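Local coordinates for putative phosphomannomutase (Thermus thermophilus, PDB 1TUO), which probably acts as a magnesium-dependent phosphosugar mutase of the phosphohexose mutase family, moving a phosphate between positions on a sugar, at residues T380-L386 and R440-Q446; F93-L98 and L156-Y160. All blocks are in the same frame, centred on the assembly; numbering follows the deposited sequence.

How the contacts relate
Both segments of contact 2 precede those of contact 1 along the chain. Their centres lie about 37 Å apart, flanking the middle of the molecule, and their nearest atoms stay about 23 Å apart. They share no sheet or helix. Contact 2 sets helix 88-97 of the first alpha/beta/alpha domain against the start of helix 157-165, just after strand 152-154, which still pairs with the first domain's sheet. Contact 1 joins the edge strand 382-386 to strand 440-445 in the antiparallel sheet of the C-terminal domain. One contact thus sits where the chain passes from the first domain to the second, the other within the fourth.

Contact 1. Residues T380-L386 and R440-Q446; sequences THAYDRL and RIYVEAQ
Glu444 OE2 is hydrogen-bonded to His381 ND1 at 2.8 Å and to Thr294 outside the paired strands, while Trp295 N holds the other carboxylate oxygen. The imidazole meets OE2 in its own ring plane but on the anti side of a carboxylate turned 82° to it. The CB of His381 starts out away from 440-446; with CG anti to the backbone N (chi1 169°), the ring swings back so that ND1 reaches the end of the extended Glu444 side chain, crossing it at about a right angle. On the same face, Tyr383 OH lies at the edge of the Tyr442 ring, 3.3 Å from CD2. Further along, Arg440 NH2 stands over a face of the Arg385 guanidinium, 3.0 Å from Arg385 NE, two like-charged donors not hydrogen-bonded; Asp387, salt-bridged to Arg385 and touching Arg440, probably offsets the charge. Paired backbone bonds join Asp384 to Val443 and Leu386 to Ile441, with Leu386 N to Ile441 O at 2.8 Å. At the far end Gln446 OE1 receives Thr380 N (2.8 Å) from above its amide plane. Helix 448-459 covers the face bearing Ala382, Asp384, Ile441 and Val443: an antiparallel edge pairing in the alpha/beta C-terminal domain of phosphohexomutases.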
# COMPACT_ATOMS: atom_id res chain seq x y z
N THR A 380 -11.81 -22.32 -3.49
CA THR A 380 -12.62 -21.22 -4.00
C THR A 380 -12.46 -20.10 -2.97
O THR A 380 -12.31 -20.38 -1.78
CB THR A 380 -14.11 -21.61 -4.12
OG1 THR A 380 -14.25 -22.65 -5.10
CG2 THR A 380 -14.94 -20.41 -4.53
N HIS A 381 -12.49 -18.86 -3.43
CA HIS A 381 -12.30 -17.71 -2.55
C HIS A 381 -13.45 -16.72 -2.47
O HIS A 381 -14.02 -16.34 -3.48
CB HIS A 381 -11.03 -16.95 -2.98
CG HIS A 381 -10.87 -15.62 -2.31
ND1 HIS A 381 -10.30 -15.47 -1.07
CD2 HIS A 381 -11.22 -14.38 -2.71
CE1 HIS A 381 -10.31 -14.20 -0.73
NE2 HIS A 381 -10.87 -13.51 -1.71
N ALA A 382 -13.74 -16.30 -1.24
CA ALA A 382 -14.77 -15.30 -0.97
C ALA A 382 -14.28 -14.59 0.28
O ALA A 382 -13.71 -15.22 1.17
CB ALA A 382 -16.13 -15.96 -0.72
N TYR A 383 -14.49 -13.28 0.37
CA TYR A 383 -14.00 -12.56 1.53
C TYR A 383 -14.73 -11.26 1.83
O TYR A 383 -15.31 -10.63 0.94
CB TYR A 383 -12.50 -12.28 1.32
CG TYR A 383 -11.87 -11.35 2.33
CD1 TYR A 383 -12.00 -9.97 2.20
CD2 TYR A 383 -11.17 -11.86 3.42
CE1 TYR A 383 -11.44 -9.11 3.14
CE2 TYR A 383 -10.60 -11.00 4.37
CZ TYR A 383 -10.75 -9.63 4.22
OH TYR A 383 -10.22 -8.77 5.14
N ASP A 384 -14.71 -10.87 3.10
CA ASP A 384 -15.32 -9.63 3.55
C ASP A 384 -14.80 -9.28 4.93
O ASP A 384 -14.29 -10.14 5.65
CB ASP A 384 -16.84 -9.74 3.58
CG ASP A 384 -17.52 -8.38 3.64
OD1 ASP A 384 -18.74 -8.32 3.87
OD2 ASP A 384 -16.80 -7.37 3.44
N ARG A 385 -14.95 -8.01 5.31
CA ARG A 385 -14.51 -7.54 6.62
C ARG A 385 -15.58 -6.69 7.27
O ARG A 385 -16.24 -5.89 6.60
CB ARG A 385 -13.21 -6.74 6.48
CG ARG A 385 -12.81 -5.97 7.73
CD ARG A 385 -11.41 -5.39 7.60
NE ARG A 385 -11.24 -4.60 6.38
CZ ARG A 385 -11.85 -3.44 6.15
NH1 ARG A 385 -12.69 -2.92 7.05
NH2 ARG A 385 -11.63 -2.80 5.01
N LEU A 386 -15.75 -6.85 8.58
CA LEU A 386 -16.74 -6.09 9.33
C LEU A 386 -16.09 -5.40 10.53
O LEU A 386 -15.40 -6.04 11.32
CB LEU A 386 -17.86 -7.02 9.83
CG LEU A 386 -18.89 -6.39 10.77
CD1 LEU A 386 -19.58 -5.24 10.07
CD2 LEU A 386 -19.90 -7.44 11.20
N ARG A 440 -12.48 -5.60 14.59
CA ARG A 440 -12.55 -5.88 13.16
C ARG A 440 -12.62 -7.38 12.93
O ARG A 440 -11.81 -8.14 13.46
CB ARG A 440 -11.34 -5.29 12.45
CG ARG A 440 -11.17 -3.80 12.69
CD ARG A 440 -9.98 -3.24 11.92
NE ARG A 440 -10.14 -3.38 10.47
CZ ARG A 440 -9.29 -2.89 9.58
NH1 ARG A 440 -8.21 -2.23 9.97
NH2 ARG A 440 -9.52 -3.07 8.28
N ILE A 441 -13.60 -7.80 12.14
CA ILE A 441 -13.77 -9.21 11.83
C ILE A 441 -13.47 -9.45 10.36
O ILE A 441 -14.10 -8.87 9.48
CB ILE A 441 -15.21 -9.68 12.17
CG1 ILE A 441 -15.50 -9.41 13.65
CG2 ILE A 441 -15.36 -11.16 11.87
CD1 ILE A 441 -16.88 -9.87 14.12
N TYR A 442 -12.49 -10.31 10.11
CA TYR A 442 -12.09 -10.66 8.75
C TYR A 442 -12.56 -12.09 8.51
O TYR A 442 -12.33 -12.96 9.34
CB TYR A 442 -10.57 -10.63 8.59
CG TYR A 442 -9.87 -9.40 9.13
CD1 TYR A 442 -9.82 -9.16 10.50
CD2 TYR A 442 -9.24 -8.50 8.27
CE1 TYR A 442 -9.15 -8.05 11.01
CE2 TYR A 442 -8.56 -7.39 8.77
CZ TYR A 442 -8.52 -7.17 10.14
OH TYR A 442 -7.85 -6.09 10.64
N VAL A 443 -13.23 -12.32 7.38
CA VAL A 443 -13.71 -13.66 7.09
C VAL A 443 -13.42 -14.11 5.67
O VAL A 443 -13.63 -13.38 4.71
CB VAL A 443 -15.25 -13.79 7.31
CG1 VAL A 443 -15.74 -15.15 6.83
CG2 VAL A 443 -15.58 -13.62 8.79
N GLU A 444 -12.89 -15.33 5.56
CA GLU A 444 -12.64 -15.95 4.28
C GLU A 444 -13.36 -17.29 4.30
O GLU A 444 -13.26 -18.05 5.28
CB GLU A 444 -11.15 -16.19 4.02
CG GLU A 444 -10.92 -16.96 2.73
CD GLU A 444 -9.48 -17.00 2.29
OE1 GLU A 444 -8.60 -17.17 3.15
OE2 GLU A 444 -9.24 -16.88 1.07
N ALA A 445 -14.09 -17.58 3.23
CA ALA A 445 -14.82 -18.84 3.12
C ALA A 445 -14.96 -19.20 1.64
O ALA A 445 -14.55 -18.43 0.77
CB ALA A 445 -16.19 -18.72 3.78
N GLN A 446 -15.56 -20.35 1.37
CA GLN A 446 -15.73 -20.83 -0.00
C GLN A 446 -16.74 -20.06 -0.86
O GLN A 446 -16.64 -20.06 -2.08
CB GLN A 446 -16.10 -22.31 0.01
CG GLN A 446 -15.46 -23.12 -1.11
CD GLN A 446 -13.96 -23.32 -0.91
OE1 GLN A 446 -13.29 -23.95 -1.74
NE2 GLN A 446 -13.43 -22.78 0.18

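Contact 2. Residues F93-L98 and L156-Y160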
# COMPACT_ATOMS: atom_id res chain seq x y z
N PHE A 93 11.53 5.64 -3.20
CA PHE A 93 12.53 5.42 -4.24
C PHE A 93 13.58 6.53 -4.19
O PHE A 93 14.78 6.27 -4.28
CB PHE A 93 11.87 5.43 -5.62
CG PHE A 93 12.84 5.72 -6.74
CD1 PHE A 93 13.73 4.74 -7.17
CD2 PHE A 93 12.89 6.98 -7.31
CE1 PHE A 93 14.67 5.03 -8.17
CE2 PHE A 93 13.82 7.28 -8.30
CZ PHE A 93 14.71 6.30 -8.74
N ALA A 94 13.12 7.77 -4.05
CA ALA A 94 14.01 8.92 -4.01
C ALA A 94 15.02 8.80 -2.87
O ALA A 94 16.19 9.14 -3.02
CB ALA A 94 13.20 10.20 -3.86
N VAL A 95 14.57 8.30 -1.73
CA VAL A 95 15.46 8.14 -0.59
C VAL A 95 16.64 7.24 -0.95
O VAL A 95 17.79 7.56 -0.67
CB VAL A 95 14.72 7.54 0.62
CG1 VAL A 95 15.73 7.11 1.68
CG2 VAL A 95 13.76 8.58 1.19
N ARG A 96 16.34 6.11 -1.58
CA ARG A 96 17.39 5.16 -1.94
C ARG A 96 18.22 5.67 -3.11
O ARG A 96 19.45 5.58 -3.11
CB ARG A 96 16.75 3.81 -2.28
CG ARG A 96 17.74 2.71 -2.63
CD ARG A 96 16.99 1.45 -3.07
NE ARG A 96 17.86 0.48 -3.72
CZ ARG A 96 17.22 -0.69 -3.53
NH1 ARG A 96 16.03 -0.97 -3.03
NH2 ARG A 96 17.86 -1.59 -4.28
N HIS A 97 17.54 6.23 -4.11
CA HIS A 97 18.22 6.75 -5.30
C HIS A 97 19.20 7.87 -4.99
O HIS A 97 20.28 7.94 -5.58
CB HIS A 97 17.17 7.23 -6.31
CG HIS A 97 17.75 7.60 -7.64
ND1 HIS A 97 17.90 8.90 -8.06
CD2 HIS A 97 18.19 6.83 -8.66
CE1 HIS A 97 18.42 8.92 -9.27
NE2 HIS A 97 18.60 7.67 -9.66
N LEU A 98 18.83 8.75 -4.06
CA LEU A 98 19.69 9.87 -3.68
C LEU A 98 20.65 9.54 -2.54
O LEU A 98 21.39 10.41 -2.07
CB LEU A 98 18.82 11.08 -3.30
CG LEU A 98 17.97 11.66 -4.43
CD1 LEU A 98 17.15 12.83 -3.89
CD2 LEU A 98 18.87 12.13 -5.57
N LEU A 156 11.86 13.91 -9.46
CA LEU A 156 12.51 12.63 -9.75
C LEU A 156 11.61 11.64 -10.46
O LEU A 156 11.88 10.44 -10.47
CB LEU A 156 13.03 12.00 -8.46
CG LEU A 156 14.40 12.52 -8.00
CD1 LEU A 156 14.75 11.93 -6.65
CD2 LEU A 156 15.45 12.15 -9.03
N ARG A 157 10.54 12.14 -11.07
CA ARG A 157 9.60 11.28 -11.78
C ARG A 157 10.29 10.43 -12.84
O ARG A 157 10.11 9.22 -12.90
CB ARG A 157 8.51 12.14 -12.41
CG ARG A 157 7.42 11.33 -13.06
CD ARG A 157 6.30 12.21 -13.57
NE ARG A 157 5.67 12.97 -12.49
CZ ARG A 157 4.41 13.39 -12.51
NH1 ARG A 157 3.65 13.12 -13.57
NH2 ARG A 157 3.91 14.07 -11.49
N GLU A 158 11.09 11.07 -13.69
CA GLU A 158 11.79 10.36 -14.75
C GLU A 158 12.66 9.23 -14.22
O GLU A 158 12.66 8.13 -14.75
CB GLU A 158 12.65 11.32 -15.58
CG GLU A 158 11.86 12.29 -16.45
CD GLU A 158 11.13 11.59 -17.59
OE1 GLU A 158 10.06 11.00 -17.35
OE2 GLU A 158 11.64 11.64 -18.73
N ALA A 159 13.42 9.52 -13.16
CA ALA A 159 14.29 8.50 -12.57
C ALA A 159 13.47 7.35 -12.01
O ALA A 159 13.87 6.19 -12.08
CB ALA A 159 15.16 9.12 -11.48
N TYR A 160 12.31 7.68 -11.43
CA TYR A 160 11.42 6.66 -10.87
C TYR A 160 10.93 5.76 -12.00
O TYR A 160 10.86 4.54 -11.85
CB TYR A 160 10.24 7.34 -10.17
CG TYR A 160 9.20 6.38 -9.63
CD1 TYR A 160 9.53 5.40 -8.68
CD2 TYR A 160 7.87 6.45 -10.06
CE1 TYR A 160 8.56 4.51 -8.19
CE2 TYR A 160 6.90 5.57 -9.58
CZ TYR A 160 7.25 4.60 -8.64
OH TYR A 160 6.28 3.73 -8.19
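Phe93 lays one face of its ring over the backbone of Tyr160, whose CA makes a CH-pi contact 4.0 Å from the Phe93 ring centroid. The opposite face is covered by CB of His97, one turn further along the same helix, so the phenyl group is held between its own helix and the start of helix 157-165. A chi1 of 159° swings the Phe93 ring away from its own backbone N and across to the second helix, until Phe93 CZ comes within 3.4 Å of Ala159 O. The two aromatic rings meet obliquely, planes at 56°, with Tyr160 CD1 3.8 Å from Phe93 CG.

Ala159 points its methyl group at helix 88-97. CB touches Phe93 CE2 and also lies over a face of the His97 imidazole, in a second CH-pi contact 4.3 Å from the His97 ring centroid. Leu156, at the N-cap position, divides its branches. Its CD1 packs against Ala94 CB at 3.6 Å and meets Leu98 CD1 tip to tip, whereas CD2 approaches His97 ND1 obliquely at 4.2 Å. Ala94 and Leu98 in turn rest on Val52 of strand 50-55, which continues this apolar layer into the sheet of the first domain.

The hydroxyl of Tyr160 is satisfied beyond the interface, by a hydrogen bond with Asp347. The two segments share no hydrogen bond and meet mainly through apolar atoms, so the cohesion between them is largely dispersive, together with two CH-pi contacts. His97 ND1 is buried by this packing and has no partner in the model. Between 93-98 and 156-160, then, the strength of the contact probably comes from close packing and burial of surface.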